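PDB 4YD8: protein PTHB1, which forms part of the BBSome, a coat complex thought to sort specific membrane proteins to the primary cilium and required for ciliogenesis. Local coordinates for residues 199-202 / 203-207. Sequence-based numbering, arbitrary orientation.
Sequences TVSS and CQQVE
Ser201 and Gln205 close the beta hairpin of strands 196-200 and 205-210, the two middle strands of one four-stranded sheet in the N-terminal seven-bladed beta-propeller of the protein. The hairpin illustrates how a serine at the first position of a tight turn can serve the turn with both backbone and side chain. A type I turn runs from Ser201 to Gln204: Gln204 N donates to Ser201 O at 3.0 Å, reaching it from above the carbonyl plane, while Ser201 N donates to Gln205 O at 2.9 Å. Along the Ser201 side chain, CB lies 4.0 Å from Gln205 O. With chi1 at 67°, Ser201 OG is tucked between its own N and carbonyl carbon and is thereby turned across to the returning strand, where it accepts a weak hydrogen bond from Gln205 N at 3.4 Å and lies 3.5 Å from Gln205 CB. Cys203 SG lies 3.4 Å from Ser201 OG. OG also meets a water that donates to Glu207 OE2, tying turn to strand; Tyr209 OH is hydrogen-bonded to the other carboxylate oxygen, Glu207 OE1. Farther along, Thr199 and Glu207 form an antiparallel hydrogen-bonded pair, their side chains running alongside each other. Val200 and Val206 occupy the opposite face. Val200 also touches Ala249 and Ile252 of strand 249-255. Val200 CG2 stands 4.1 Å from Val206 CG2.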
loop_
_atom_site.group_PDB
_atom_site.type_symbol
_atom_site.label_atom_id
_atom_site.label_comp_id
_atom_site.label_asym_id
_atom_site.label_seq_id
_atom_site.Cartn_x
_atom_site.Cartn_y
_atom_site.Cartn_z
ATOM N N THR A 199 14.770 1.181 -0.890
ATOM C CA THR A 199 14.364 0.825 -2.230
ATOM C C THR A 199 15.156 -0.398 -2.679
ATOM O O THR A 199 15.992 -0.904 -1.929
ATOM C CB THR A 199 14.549 2.000 -3.215
ATOM O OG1 THR A 199 13.934 1.676 -4.469
ATOM C CG2 THR A 199 16.046 2.321 -3.431
ATOM N N VAL A 200 14.841 -0.914 -3.862
ATOM C CA VAL A 200 15.652 -1.975 -4.459
ATOM C C VAL A 200 16.026 -1.576 -5.881
ATOM O O VAL A 200 15.157 -1.231 -6.680
ATOM C CB VAL A 200 14.938 -3.322 -4.499
ATOM C CG1 VAL A 200 15.941 -4.437 -4.831
ATOM C CG2 VAL A 200 14.213 -3.602 -3.158
ATOM N N SER A 201 17.313 -1.642 -6.194
ATOM C CA SER A 201 17.805 -1.162 -7.483
ATOM C C SER A 201 17.740 -2.240 -8.554
ATOM O O SER A 201 17.496 -3.409 -8.263
ATOM C CB SER A 201 19.251 -0.671 -7.359
ATOM O OG SER A 201 20.104 -1.765 -7.074
ATOM N N SER A 202 18.011 -1.850 -9.796
ATOM C CA SER A 202 18.005 -2.807 -10.896
ATOM C C SER A 202 19.127 -3.831 -10.802
ATOM O O SER A 202 19.012 -4.924 -11.353
ATOM C CB SER A 202 18.089 -2.076 -12.238
ATOM O OG SER A 202 16.922 -1.306 -12.442
ATOM N N CYS A 203 20.204 -3.505 -10.101
ATOM C CA CYS A 203 21.253 -4.502 -9.938
ATOM C C CYS A 203 21.032 -5.299 -8.640
ATOM O O CYS A 203 21.955 -5.905 -8.089
ATOM C CB CYS A 203 22.650 -3.851 -9.989
ATOM S SG CYS A 203 22.972 -2.617 -8.723
ATOM N N GLN A 204 19.779 -5.303 -8.188
ATOM C CA GLN A 204 19.269 -6.258 -7.200
ATOM C C GLN A 204 19.810 -6.009 -5.788
ATOM O O GLN A 204 19.958 -6.933 -4.984
ATOM C CB GLN A 204 19.566 -7.695 -7.673
ATOM C CG GLN A 204 19.059 -7.948 -9.110
ATOM C CD GLN A 204 19.345 -9.334 -9.664
ATOM O OE1 GLN A 204 20.374 -9.956 -9.369
ATOM N NE2 GLN A 204 18.446 -9.812 -10.512
ATOM N N GLN A 205 20.070 -4.741 -5.492
ATOM C CA GLN A 205 20.498 -4.306 -4.168
ATOM C C GLN A 205 19.358 -3.650 -3.407
ATOM O O GLN A 205 18.795 -2.655 -3.871
ATOM C CB GLN A 205 21.639 -3.294 -4.272
ATOM C CG GLN A 205 22.835 -3.777 -5.039
ATOM C CD GLN A 205 23.976 -4.135 -4.122
ATOM O OE1 GLN A 205 24.121 -5.287 -3.713
ATOM N NE2 GLN A 205 24.791 -3.142 -3.777
ATOM N N VAL A 206 19.031 -4.183 -2.235
ATOM C CA VAL A 206 18.205 -3.446 -1.293
ATOM C C VAL A 206 19.065 -2.330 -0.705
ATOM O O VAL A 206 20.157 -2.586 -0.232
ATOM C CB VAL A 206 17.662 -4.336 -0.160
ATOM C CG1 VAL A 206 16.777 -3.517 0.778
ATOM C CG2 VAL A 206 16.849 -5.494 -0.733
ATOM N N GLU A 207 18.571 -1.100 -0.742
ATOM C CA GLU A 207 19.346 0.051 -0.292
ATOM C C GLU A 207 18.581 0.874 0.726
ATOM O O GLU A 207 17.377 1.075 0.584
ATOM C CB GLU A 207 19.718 0.933 -1.484
ATOM C CG GLU A 207 20.414 0.181 -2.587
ATOM C CD GLU A 207 20.813 1.070 -3.736
ATOM O OE1 GLU A 207 20.194 2.144 -3.900
ATOM O OE2 GLU A 207 21.759 0.702 -4.473
HETATM O O HOH W 1 22.228 0.130 -6.969
#